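Local atomic coordinates of globin II, extracellular (Lumbricus terrestris, PDB entry 1X9F), a protein that binds haem and carbon monoxide and, as an extracellular globin chain of earthworm erythrocruorin, probably carries oxygen in the blood. Residues Ala32-Arg35 against Ala36-Ala39; Gly9-Val12 against Lys13-Gly17; Lys86-Leu89 against Asp90-Val94; Pro59-Ile62 against Ala63-Arg67; Leu114-Val117 against Ala118-Gly122. All coordinates share one frame; numbering follows the deposited sequence.

How the contacts relate
Along the chain the order is contact 2, contact 1, contact 4, contact 3 and contact 5, each a little over two turns of a different helix in an all-helical globin fold. Contacts 1 and 4 lie with centres about 13 Å apart on helices 23-40 and 59-77; they touch directly and both border carbon monoxide on the distal side of the haem. Contact 5, on helix 103-121, touches contact 1 through Val116 and contact 2, on helix 6-20, through Leu121, its centre about 13 Å from each. Contact 3, on helix 82-96, touches none of them; it carries Leu92 of the haem pocket, probably on the proximal side, and, like contacts 2 and 4, borders other subunits.

Contact 1. Residues Ala32-Arg35 against Ala36-Ala39; sequences AIWR and ATFA. With CMO (carbon monoxide), chain P.
Ile33 O is gripped twice by Thr37, whose N and OG1 each donate to it at 2.9 Å. The two donors come from opposite faces of the carbonyl plane, and the hydroxyl stands well above that plane, 39° out of it. This is the usual way a helical threonine folds its OH back on the carbonyl four residues earlier: chi1 of -60° puts OG1 beside the backbone N and CG2 beside the carbonyl carbon. Thr37 CG2 meets Trp34 CZ3 at 3.8 Å, the two side chains lying side by side and pointing the same way.

Phe38 closes the next turn. Its N donates to Trp34 O at 2.9 Å, and the same oxygen sits over one face of the phenyl ring, near the rim, with Phe38 CG at 3.3 Å. The rings of Trp34 and Phe38 approach obliquely, their planes 42° apart, and touch through Trp34 CE3 and Phe38 CE2 at 3.8 Å. Beyond them, Phe48 meets the indole edge-to-face. The far rim of the indole, at CZ2 and CH2, faces carbon monoxide, though the modelled spacing there is too close to be reliable. Trp34, on the B helix, thus lines the distal gas pocket of this globin together with Phe48, His64 and Val68.

Contact 2. Residues Gly9-Val12 against Lys13-Gly17; sequences GLKV and KSEWG
Lys11 and Glu15, one turn apart, meet through the aliphatic part of the lysine: Lys11 CG lies 3.4 Å from Glu15 OE1. The ammonium end is not in that contact, since Lys11 NZ is 4.8 Å from Glu15 OE1 and donates instead to the backbone of a neighbouring protein chain. Glu15 turns back over the same turn, its CG at 3.3 Å from Lys11 O, while its backbone N donates to that oxygen at 2.9 Å. On another flank Lys13 CG, beside its own backbone N at chi1 -76°, passes 3.2 Å from Gly9 O.

These residues form the middle of the A helix of the globin fold, helix 6-20, which packs here against helices 59-77 and 127-142. Val12 faces that interior, touching Ile76, Trp130 and Cys133, the last disulfide-linked to Cys4. The outer shell fixes the polar ends. Glu15 OE2 accepts from Trp130 NE1 and Asp126 N, and OE1 bonds to a polar side chain of a neighbouring chain, which holds the carboxylate from both oxygens. Lys13 NZ forms salt bridges to Asp80 and to Glu27 of a neighbouring Globin III subunit. Trp16, whose N donates to Val12 O at 2.8 Å, directs its indole NE1 to Asp73 and stacks on Tyr20.

Contact 3. Residues Lys86-Leu89 against Asp90-Val94; sequences KEEL and DHLQV. With HEM (protoporphyrin IX containing Fe), chain R.
Asp90 is tied twice to Lys86, one turn earlier: the backbone N of Asp90 donates to Lys86 O at 2.8 Å, and Lys86 NZ reaches OD1 of Asp90 at 3.1 Å in a salt bridge whose hydrogen bonds are both weak. The bends at chi2 (84°) and chi4 (60°) bring NZ of Lys86 back to the Asp90 carboxylate across the helix surface. Glu87 approaches the same group, its OE2 4.0 Å from Asp90 OD2; Lys86 may offset the like charges, and Glu87 has a further long, weak pairing with Lys66 of a neighbouring Globin III subunit.

His91 is held by its backbone N bonding to Glu87 O, while its ring leaves the helix, CG anti to the backbone N. There NE2 of His91 donates nearly straight, at 169°, to propionate oxygen O1A of a second haem, not the one in this chain's own pocket, 2.9 Å away, with the carboxylate at the ring edge.

Leu92 packs its CG against OE2 of Glu88 at 3.4 Å; the other oxygen of Glu88 salt-bridges Arg73 of a neighbouring Globin III subunit. Leu92 CD1 lies 4.2 Å from Leu89 CD2, both leucines facing helix 127-142.

Gln93 N completes the turn, donating to Leu89 O at 2.8 Å. Leu92 also lines the chain's own haem pocket, and its O accepts from His96 ND1, consistent with the F-helix arrangement in which a carbonyl orients the proximal histidine.

Contact 4. Residues Pro59-Ile62 against Ala63-Arg67; sequences PAFI and AHADR. Unlike the reference sequence in segment 63-67: Asp66 (reference Glu). With HEM (protoporphyrin IX containing Fe), chain O; CMO (carbon monoxide), chain P.
Phe61 and His64 touch across the first turns of the E helix of the globin fold, the helix that carries the distal histidine. Four backbone bonds build it: Ala63 N to Pro59 O, His64 N to Ala60 O at 3.2 Å, Ala65 N to Phe61 O, and Asp66 N to Ile62 O.

Among the aromatic contacts, Phe61 CE1 approaches His64 CD2 at 4.1 Å with the ring planes 51° apart, an oblique meeting. Phe61 also packs its CE2 against Ala65 CB at 4.3 Å. Trp34 and Phe38 of the neighbouring helix 23-40 lie against these residues, and Phe48 meets the imidazole.

His64 makes the contact with carbon monoxide; Arg67 also borders the haem, its O 3.5 Å from haem CMA. The CG of His64 is anti to the backbone N, with chi1 of 163°, and the ring reaches toward the haem of chain O with the porphyrin meeting it at its edge. NE2 of His64 donates to the carbon monoxide oxygen at 3.0 Å, but the N-H...O angle of 123° makes this bond weak; in globins a distal histidine so placed can stabilise bound gas.

The polar groups toward the surface are bridged by water. Arg67 lays one guanidinium face over the backbone of Ala63 and His64, near His97 of a neighbouring Globin III subunit, which bonds the same haem. A water at the guanidinium edge accepts from Arg67 NH2 at 2.8 Å and donates to Ala60 O, also at 2.8 Å.

Contact 5. Residues Leu114-Val117 against Ala118-Gly122; sequences LHVV and AAQLG
Ala118 N stands above the carbonyl plane of Leu114, 36° out of it, donating to Leu114 O at 2.9 Å; the flat groups that touch along this turn are carbonyls rather than rings. The turn belongs to the C-terminal end of the G helix of the globin fold, helix 103-121. Further along, Gln120 N donates to Val116 O at 2.9 Å and Leu121 N to Val117 O at 3.0 Å. The aliphatic CG of Gln120 lies against Val116 O at 3.3 Å, after which the chain bends at chi2 and leads away.

The apolar pairing of this helix end runs through Val117 and Leu121, whose side chains lie side by side and point the same way. Chi1 of 163° at Val117 places CG1 anti to the backbone N, where it meets Leu121.

The flanks join three other helices. Leu114 and Val117 rest on Trp130 of helix 127-142; Val116 fits against Phe29, Ala32 and Ile33 of helix 23-40; Leu121 packs on Glu15, Arg18 and Ala19 of helix 6-20. One side of the helix thus packs against helices A, B and H; the side chain of Leu114 is about 10 Å from the haem, nearest atoms to nearest atoms. Gly122 leaves the helix with a phi of +62°, a value that favours glycine, and its N makes a weak 3.4 Å bond to Ala119 O. Val117 CG1 stands 3.7 Å from Leu121 CD1.

Contact 1. Residues Ala32-Arg35 against Ala36-Ala39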
# COMPACT_ATOMS: atom_id res chain seq x y z
N ALA B 32 -27.70 33.19 -7.35
CA ALA B 32 -28.84 32.54 -7.98
C ALA B 32 -30.13 32.85 -7.22
O ALA B 32 -31.15 33.16 -7.84
CB ALA B 32 -28.60 31.04 -8.06
N ILE B 33 -30.08 32.79 -5.89
CA ILE B 33 -31.27 33.07 -5.08
C ILE B 33 -31.74 34.52 -5.19
O ILE B 33 -32.94 34.76 -5.42
CB ILE B 33 -31.07 32.64 -3.59
CG1 ILE B 33 -30.98 31.10 -3.49
CG2 ILE B 33 -32.23 33.14 -2.73
CD1 ILE B 33 -30.34 30.61 -2.19
N TRP B 34 -30.82 35.48 -5.06
CA TRP B 34 -31.16 36.91 -5.19
C TRP B 34 -31.64 37.32 -6.58
O TRP B 34 -32.57 38.13 -6.70
CB TRP B 34 -30.06 37.83 -4.61
CG TRP B 34 -30.23 37.88 -3.15
CD1 TRP B 34 -29.43 37.29 -2.20
CD2 TRP B 34 -31.33 38.45 -2.44
NE1 TRP B 34 -29.95 37.51 -0.95
CE2 TRP B 34 -31.12 38.21 -1.07
CE3 TRP B 34 -32.47 39.15 -2.84
CZ2 TRP B 34 -32.01 38.64 -0.11
CZ3 TRP B 34 -33.36 39.59 -1.87
CH2 TRP B 34 -33.12 39.34 -0.53
N ARG B 35 -31.04 36.75 -7.62
CA ARG B 35 -31.51 36.99 -8.98
C ARG B 35 -32.90 36.44 -9.22
O ARG B 35 -33.72 37.08 -9.88
CB ARG B 35 -30.55 36.38 -10.00
CG ARG B 35 -29.31 37.20 -10.13
CD ARG B 35 -28.21 36.49 -10.84
NE ARG B 35 -27.06 37.37 -10.94
CZ ARG B 35 -25.80 36.96 -11.06
NH1 ARG B 35 -25.52 35.66 -11.09
NH2 ARG B 35 -24.83 37.85 -11.14
N ALA B 36 -33.16 35.24 -8.70
CA ALA B 36 -34.49 34.65 -8.80
C ALA B 36 -35.50 35.51 -8.04
O ALA B 36 -36.62 35.69 -8.51
CB ALA B 36 -34.48 33.22 -8.28
N THR B 37 -35.10 36.05 -6.89
CA THR B 37 -35.96 36.96 -6.12
C THR B 37 -36.29 38.20 -6.95
O THR B 37 -37.46 38.53 -7.13
CB THR B 37 -35.28 37.37 -4.79
OG1 THR B 37 -35.02 36.20 -3.99
CG2 THR B 37 -36.24 38.18 -3.91
N PHE B 38 -35.25 38.86 -7.45
CA PHE B 38 -35.41 40.08 -8.25
C PHE B 38 -36.22 39.83 -9.52
O PHE B 38 -37.01 40.67 -9.91
CB PHE B 38 -34.07 40.74 -8.60
CG PHE B 38 -33.30 41.25 -7.41
CD1 PHE B 38 -31.91 41.32 -7.47
CD2 PHE B 38 -33.94 41.65 -6.24
CE1 PHE B 38 -31.18 41.79 -6.38
CE2 PHE B 38 -33.22 42.11 -5.15
CZ PHE B 38 -31.84 42.18 -5.22
N ALA B 39 -36.01 38.69 -10.18
CA ALA B 39 -36.79 38.35 -11.38
C ALA B 39 -38.28 38.32 -11.07
O ALA B 39 -39.12 38.67 -11.91
CB ALA B 39 -36.34 37.02 -11.96
C CMO P . -31.62 39.77 2.96
O CMO P . -31.28 40.09 1.79

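Contact 2. Residues Gly9-Val12 against Lys13-Gly17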
# COMPACT_ATOMS: atom_id res chain seq x y z
N GLY B 9 -38.01 19.18 9.14
CA GLY B 9 -36.84 19.93 9.60
C GLY B 9 -35.58 19.12 9.41
O GLY B 9 -34.55 19.64 8.97
N LEU B 10 -35.66 17.83 9.74
CA LEU B 10 -34.56 16.91 9.49
C LEU B 10 -34.19 16.91 8.02
O LEU B 10 -33.02 17.07 7.68
CB LEU B 10 -34.92 15.49 9.96
CG LEU B 10 -34.24 14.88 11.19
CD1 LEU B 10 -33.64 15.90 12.17
CD2 LEU B 10 -35.19 13.93 11.92
N LYS B 11 -35.18 16.74 7.14
CA LYS B 11 -34.95 16.67 5.70
C LYS B 11 -34.35 17.96 5.14
O LYS B 11 -33.37 17.93 4.39
CB LYS B 11 -36.24 16.30 4.96
CG LYS B 11 -36.04 16.19 3.46
CD LYS B 11 -37.29 15.72 2.76
CE LYS B 11 -37.28 14.22 2.59
NZ LYS B 11 -38.43 13.79 1.76
N VAL B 12 -34.95 19.09 5.53
CA VAL B 12 -34.47 20.39 5.09
C VAL B 12 -33.05 20.68 5.57
O VAL B 12 -32.26 21.25 4.81
CB VAL B 12 -35.44 21.54 5.48
CG1 VAL B 12 -34.84 22.90 5.12
CG2 VAL B 12 -36.78 21.36 4.78
N LYS B 13 -32.71 20.28 6.80
CA LYS B 13 -31.32 20.44 7.27
C LYS B 13 -30.34 19.74 6.32
O LYS B 13 -29.34 20.34 5.91
CB LYS B 13 -31.15 19.93 8.71
CG LYS B 13 -31.72 20.90 9.75
CD LYS B 13 -31.49 20.37 11.18
CE LYS B 13 -29.99 20.37 11.54
NZ LYS B 13 -29.80 19.93 12.96
N SER B 14 -30.63 18.50 5.96
CA SER B 14 -29.75 17.73 5.07
C SER B 14 -29.68 18.29 3.66
O SER B 14 -28.58 18.44 3.10
CB SER B 14 -30.19 16.27 5.00
OG SER B 14 -29.80 15.58 6.17
N GLU B 15 -30.84 18.59 3.08
CA GLU B 15 -30.89 19.10 1.73
C GLU B 15 -30.25 20.47 1.63
O GLU B 15 -29.64 20.80 0.62
CB GLU B 15 -32.32 19.06 1.20
CG GLU B 15 -32.82 17.62 1.14
CD GLU B 15 -34.23 17.46 0.63
OE1 GLU B 15 -34.62 16.30 0.36
OE2 GLU B 15 -34.95 18.48 0.50
N TRP B 16 -30.34 21.25 2.71
CA TRP B 16 -29.65 22.54 2.77
C TRP B 16 -28.14 22.34 2.73
O TRP B 16 -27.45 22.96 1.92
CB TRP B 16 -30.06 23.34 4.01
CG TRP B 16 -29.21 24.55 4.26
CD1 TRP B 16 -28.24 24.69 5.21
CD2 TRP B 16 -29.23 25.79 3.52
NE1 TRP B 16 -27.65 25.93 5.11
CE2 TRP B 16 -28.25 26.63 4.09
CE3 TRP B 16 -29.99 26.27 2.45
CZ2 TRP B 16 -28.00 27.92 3.63
CZ3 TRP B 16 -29.75 27.56 1.98
CH2 TRP B 16 -28.76 28.37 2.58
N GLY B 17 -27.65 21.46 3.60
CA GLY B 17 -26.24 21.09 3.63
C GLY B 17 -25.71 20.75 2.24
O GLY B 17 -24.70 21.31 1.82

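Contact 3. Residues Lys86-Leu89 against Asp90-Val94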
# COMPACT_ATOMS: atom_id res chain seq x y z
N LYS B 86 -35.56 30.69 17.80
CA LYS B 86 -36.33 31.86 18.18
C LYS B 86 -35.40 33.04 18.43
O LYS B 86 -35.67 34.16 17.99
CB LYS B 86 -37.16 31.56 19.44
CG LYS B 86 -38.13 32.66 19.86
CD LYS B 86 -39.46 32.57 19.10
CE LYS B 86 -40.50 33.56 19.67
NZ LYS B 86 -40.00 35.01 19.55
N GLU B 87 -34.29 32.77 19.11
CA GLU B 87 -33.35 33.82 19.46
C GLU B 87 -32.69 34.36 18.19
O GLU B 87 -32.55 35.58 18.03
CB GLU B 87 -32.32 33.30 20.47
CG GLU B 87 -32.13 34.19 21.70
CD GLU B 87 -33.44 34.61 22.35
OE1 GLU B 87 -34.20 33.73 22.84
OE2 GLU B 87 -33.72 35.83 22.37
N GLU B 88 -32.29 33.46 17.29
CA GLU B 88 -31.77 33.88 15.99
C GLU B 88 -32.84 34.64 15.20
O GLU B 88 -32.57 35.71 14.66
CB GLU B 88 -31.24 32.70 15.17
CG GLU B 88 -30.84 33.07 13.74
CD GLU B 88 -29.71 34.09 13.65
OE1 GLU B 88 -29.03 34.36 14.67
OE2 GLU B 88 -29.51 34.64 12.55
N LEU B 89 -34.05 34.09 15.15
CA LEU B 89 -35.13 34.74 14.42
C LEU B 89 -35.45 36.15 14.92
O LEU B 89 -35.75 37.03 14.11
CB LEU B 89 -36.38 33.87 14.39
CG LEU B 89 -36.21 32.58 13.58
CD1 LEU B 89 -37.55 31.86 13.45
CD2 LEU B 89 -35.60 32.82 12.19
N ASP B 90 -35.37 36.35 16.24
CA ASP B 90 -35.57 37.66 16.87
C ASP B 90 -34.48 38.63 16.47
O ASP B 90 -34.76 39.79 16.18
CB ASP B 90 -35.58 37.56 18.41
CG ASP B 90 -36.85 36.94 18.96
OD1 ASP B 90 -37.86 36.82 18.22
OD2 ASP B 90 -36.95 36.56 20.15
N HIS B 91 -33.24 38.14 16.47
CA HIS B 91 -32.09 38.95 16.05
C HIS B 91 -32.30 39.46 14.62
O HIS B 91 -32.11 40.65 14.35
CB HIS B 91 -30.80 38.13 16.14
CG HIS B 91 -29.56 38.93 15.89
ND1 HIS B 91 -28.98 39.71 16.87
CD2 HIS B 91 -28.78 39.05 14.80
CE1 HIS B 91 -27.90 40.29 16.38
NE2 HIS B 91 -27.75 39.91 15.12
N LEU B 92 -32.72 38.55 13.74
CA LEU B 92 -32.97 38.88 12.33
C LEU B 92 -34.15 39.83 12.18
O LEU B 92 -34.10 40.77 11.39
CB LEU B 92 -33.22 37.60 11.52
CG LEU B 92 -32.08 36.60 11.35
CD1 LEU B 92 -32.58 35.31 10.71
CD2 LEU B 92 -30.95 37.20 10.53
N GLN B 93 -35.21 39.57 12.95
CA GLN B 93 -36.40 40.41 12.94
C GLN B 93 -36.07 41.84 13.32
O GLN B 93 -36.60 42.78 12.73
CB GLN B 93 -37.47 39.86 13.88
CG GLN B 93 -38.65 40.80 14.06
CD GLN B 93 -39.48 40.45 15.27
OE1 GLN B 93 -38.99 40.47 16.40
NE2 GLN B 93 -40.75 40.14 15.04
N VAL B 94 -35.20 42.00 14.32
CA VAL B 94 -34.75 43.34 14.71
C VAL B 94 -34.03 44.01 13.54
O VAL B 94 -34.20 45.21 13.31
CB VAL B 94 -33.88 43.31 16.00
CG1 VAL B 94 -33.14 44.63 16.21
CG2 VAL B 94 -34.74 42.98 17.22
CHA HEM R . -21.10 40.57 17.36
CHB HEM R . -18.28 38.23 14.10
CHC HEM R . -14.43 38.55 17.08
CHD HEM R . -17.16 41.21 20.19
C1A HEM R . -20.67 39.81 16.17
C2A HEM R . -21.58 39.46 15.17
C3A HEM R . -20.78 38.75 14.17
C4A HEM R . -19.44 38.81 14.78
CMA HEM R . -21.20 38.13 12.86
CAA HEM R . -23.06 39.74 15.13
CBA HEM R . -23.33 40.94 14.25
CGA HEM R . -24.82 41.13 14.20
O1A HEM R . -25.49 40.43 13.42
O2A HEM R . -25.33 41.99 14.96
C1B HEM R . -16.93 38.11 14.65
C2B HEM R . -15.95 37.41 13.97
C3B HEM R . -14.92 37.50 14.84
C4B HEM R . -15.30 38.25 15.94
CMB HEM R . -16.00 36.71 12.63
CAB HEM R . -13.70 37.01 14.60
CBB HEM R . -12.64 36.33 14.07
C1C HEM R . -14.87 39.33 18.25
C2C HEM R . -14.02 39.60 19.31
C3C HEM R . -14.80 40.35 20.14
C4C HEM R . -16.05 40.46 19.58
CMC HEM R . -12.57 39.20 19.49
CAC HEM R . -14.39 40.87 21.47
CBC HEM R . -14.15 42.20 21.85
C1D HEM R . -18.54 41.28 19.68
C2D HEM R . -19.55 41.91 20.41
C3D HEM R . -20.69 41.76 19.65
C4D HEM R . -20.22 41.00 18.47
CMD HEM R . -19.41 42.61 21.75
CAD HEM R . -22.08 42.24 19.95
CBD HEM R . -22.76 41.17 20.80
CGD HEM R . -24.18 41.61 20.98
O1D HEM R . -24.48 42.32 21.96
O2D HEM R . -25.01 41.24 20.12
NA HEM R . -19.37 39.46 15.96
NB HEM R . -16.60 38.64 15.86
NC HEM R . -16.13 39.85 18.38
ND HEM R . -18.89 40.71 18.50
FE HEM R . -17.75 39.70 17.16

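Contact 4. Residues Pro59-Ile62 against Ala63-Arg67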
# COMPACT_ATOMS: atom_id res chain seq x y z
N PRO B 59 -18.88 42.90 -5.55
CA PRO B 59 -18.38 42.23 -4.35
C PRO B 59 -19.18 42.56 -3.08
O PRO B 59 -19.41 41.67 -2.25
CB PRO B 59 -16.94 42.74 -4.24
CG PRO B 59 -16.92 43.99 -5.04
CD PRO B 59 -17.83 43.73 -6.19
N ALA B 60 -19.59 43.81 -2.94
CA ALA B 60 -20.43 44.22 -1.81
C ALA B 60 -21.77 43.50 -1.82
O ALA B 60 -22.34 43.22 -0.76
CB ALA B 60 -20.64 45.73 -1.83
N PHE B 61 -22.28 43.20 -3.01
CA PHE B 61 -23.52 42.46 -3.08
C PHE B 61 -23.33 40.99 -2.73
O PHE B 61 -24.18 40.40 -2.06
CB PHE B 61 -24.20 42.59 -4.44
CG PHE B 61 -25.56 42.02 -4.42
CD1 PHE B 61 -26.62 42.75 -3.88
CD2 PHE B 61 -25.79 40.71 -4.84
CE1 PHE B 61 -27.89 42.22 -3.81
CE2 PHE B 61 -27.06 40.17 -4.78
CZ PHE B 61 -28.12 40.93 -4.26
N ILE B 62 -22.24 40.40 -3.21
CA ILE B 62 -21.93 39.02 -2.89
C ILE B 62 -21.87 38.88 -1.38
O ILE B 62 -22.47 37.97 -0.81
CB ILE B 62 -20.57 38.57 -3.49
CG1 ILE B 62 -20.49 38.81 -5.00
CG2 ILE B 62 -20.28 37.10 -3.15
CD1 ILE B 62 -21.44 37.98 -5.80
N ALA B 63 -21.11 39.78 -0.75
CA ALA B 63 -20.89 39.74 0.69
C ALA B 63 -22.23 39.75 1.40
O ALA B 63 -22.47 38.94 2.31
CB ALA B 63 -20.05 40.93 1.13
N HIS B 64 -23.09 40.66 0.96
CA HIS B 64 -24.43 40.75 1.49
C HIS B 64 -25.23 39.45 1.31
O HIS B 64 -25.93 39.02 2.23
CB HIS B 64 -25.18 41.92 0.84
CG HIS B 64 -26.65 41.83 1.03
ND1 HIS B 64 -27.26 42.09 2.24
CD2 HIS B 64 -27.63 41.40 0.19
CE1 HIS B 64 -28.55 41.87 2.12
NE2 HIS B 64 -28.81 41.45 0.90
N ALA B 65 -25.14 38.86 0.12
CA ALA B 65 -25.90 37.65 -0.18
C ALA B 65 -25.36 36.45 0.60
O ALA B 65 -26.14 35.65 1.11
CB ALA B 65 -25.88 37.37 -1.67
N ASP B 66 -24.03 36.34 0.70
CA ASP B 66 -23.39 35.35 1.57
C ASP B 66 -23.85 35.56 3.02
O ASP B 66 -24.09 34.59 3.75
CB ASP B 66 -21.85 35.41 1.47
CG ASP B 66 -21.26 34.39 0.46
OD1 ASP B 66 -20.12 33.90 0.69
OD2 ASP B 66 -21.85 34.03 -0.58
N ARG B 67 -24.00 36.82 3.42
CA ARG B 67 -24.44 37.17 4.77
C ARG B 67 -25.87 36.69 5.03
O ARG B 67 -26.16 36.13 6.09
CB ARG B 67 -24.36 38.68 4.94
CG ARG B 67 -23.94 39.14 6.31
CD ARG B 67 -23.15 40.44 6.31
NE ARG B 67 -23.70 41.48 5.43
CZ ARG B 67 -22.98 42.19 4.56
NH1 ARG B 67 -21.67 41.99 4.44
NH2 ARG B 67 -23.57 43.11 3.80
CHA HEM O . -29.96 42.28 5.69
CHB HEM O . -31.28 37.67 6.61
CHC HEM O . -35.17 38.17 3.70
CHD HEM O . -33.98 42.87 2.96
C1A HEM O . -29.93 40.88 6.15
C2A HEM O . -28.87 40.43 6.93
C3A HEM O . -29.21 39.04 7.23
C4A HEM O . -30.51 38.90 6.55
CMA HEM O . -28.43 38.02 8.03
CAA HEM O . -27.61 41.16 7.32
CBA HEM O . -27.69 41.84 8.67
CGA HEM O . -26.39 42.60 8.83
O1A HEM O . -25.36 41.97 9.15
O2A HEM O . -26.40 43.83 8.62
C1B HEM O . -32.50 37.40 5.85
C2B HEM O . -33.06 36.14 5.87
C3B HEM O . -34.14 36.32 5.07
C4B HEM O . -34.18 37.62 4.61
CMB HEM O . -32.60 34.90 6.59
CAB HEM O . -34.94 35.29 4.82
CBB HEM O . -35.69 34.21 4.67
C1C HEM O . -35.15 39.54 3.18
C2C HEM O . -36.10 39.95 2.27
C3C HEM O . -35.77 41.27 2.06
C4C HEM O . -34.65 41.55 2.85
CMC HEM O . -37.21 39.11 1.69
CAC HEM O . -36.50 42.19 1.15
CBC HEM O . -36.64 41.85 -0.14
C1D HEM O . -32.73 43.14 3.69
C2D HEM O . -32.09 44.38 3.59
C3D HEM O . -30.94 44.25 4.34
C4D HEM O . -31.01 42.87 4.85
CMD HEM O . -32.56 45.59 2.83
CAD HEM O . -29.88 45.29 4.61
CBD HEM O . -28.99 45.51 3.40
CGD HEM O . -27.94 46.52 3.80
O1D HEM O . -27.13 46.23 4.71
O2D HEM O . -27.93 47.61 3.21
NA HEM O . -30.97 40.02 5.94
NB HEM O . -33.14 38.33 5.11
NC HEM O . -34.26 40.49 3.60
ND HEM O . -32.10 42.19 4.43
FE HEM O . -32.66 40.28 4.83
C CMO P . -31.62 39.77 2.96
O CMO P . -31.28 40.09 1.79
O HOH W 1 -21.63 43.74 1.95

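Contact 5. Residues Leu114-Val117 against Ala118-Gly122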
# COMPACT_ATOMS: atom_id res chain seq x y z
N LEU B 114 -36.49 27.90 -2.97
CA LEU B 114 -36.98 26.59 -3.37
C LEU B 114 -36.59 26.25 -4.79
O LEU B 114 -36.32 25.10 -5.11
CB LEU B 114 -38.50 26.51 -3.21
CG LEU B 114 -38.99 25.89 -1.89
CD1 LEU B 114 -38.38 26.57 -0.67
CD2 LEU B 114 -40.49 25.99 -1.84
N HIS B 115 -36.52 27.28 -5.62
CA HIS B 115 -36.23 27.11 -7.02
C HIS B 115 -34.78 26.74 -7.26
O HIS B 115 -34.47 25.80 -8.00
CB HIS B 115 -36.55 28.41 -7.72
CG HIS B 115 -36.23 28.39 -9.17
ND1 HIS B 115 -36.93 27.60 -10.06
CD2 HIS B 115 -35.30 29.05 -9.89
CE1 HIS B 115 -36.43 27.79 -11.27
NE2 HIS B 115 -35.45 28.66 -11.20
N VAL B 116 -33.89 27.50 -6.63
CA VAL B 116 -32.47 27.28 -6.73
C VAL B 116 -32.10 25.94 -6.07
O VAL B 116 -31.34 25.17 -6.64
CB VAL B 116 -31.68 28.47 -6.16
CG1 VAL B 116 -30.19 28.23 -6.25
CG2 VAL B 116 -32.04 29.76 -6.91
N VAL B 117 -32.68 25.66 -4.90
CA VAL B 117 -32.44 24.38 -4.23
C VAL B 117 -32.90 23.20 -5.09
O VAL B 117 -32.16 22.22 -5.23
CB VAL B 117 -33.05 24.36 -2.80
CG1 VAL B 117 -33.17 22.94 -2.27
CG2 VAL B 117 -32.19 25.20 -1.85
N ALA B 118 -34.09 23.29 -5.67
CA ALA B 118 -34.59 22.27 -6.61
C ALA B 118 -33.60 22.00 -7.75
O ALA B 118 -33.37 20.84 -8.11
CB ALA B 118 -35.94 22.67 -7.18
N ALA B 119 -33.03 23.06 -8.31
CA ALA B 119 -32.05 22.93 -9.38
C ALA B 119 -30.75 22.29 -8.89
O ALA B 119 -30.26 21.35 -9.51
CB ALA B 119 -31.78 24.27 -10.00
N GLN B 120 -30.22 22.80 -7.78
CA GLN B 120 -29.03 22.26 -7.11
C GLN B 120 -29.06 20.75 -6.84
O GLN B 120 -28.05 20.07 -7.00
CB GLN B 120 -28.84 22.97 -5.78
CG GLN B 120 -28.26 24.35 -5.89
CD GLN B 120 -26.79 24.32 -6.22
OE1 GLN B 120 -26.05 23.49 -5.69
NE2 GLN B 120 -26.35 25.22 -7.09
N LEU B 121 -30.21 20.25 -6.40
CA LEU B 121 -30.32 18.86 -6.00
C LEU B 121 -31.08 18.00 -7.00
O LEU B 121 -31.19 16.79 -6.80
CB LEU B 121 -30.97 18.75 -4.62
CG LEU B 121 -30.41 19.66 -3.52
CD1 LEU B 121 -31.36 19.68 -2.33
CD2 LEU B 121 -29.01 19.25 -3.08
N GLY B 122 -31.60 18.62 -8.06
CA GLY B 122 -32.38 17.89 -9.06
C GLY B 122 -33.63 17.28 -8.46
O GLY B 122 -34.47 17.99 -7.90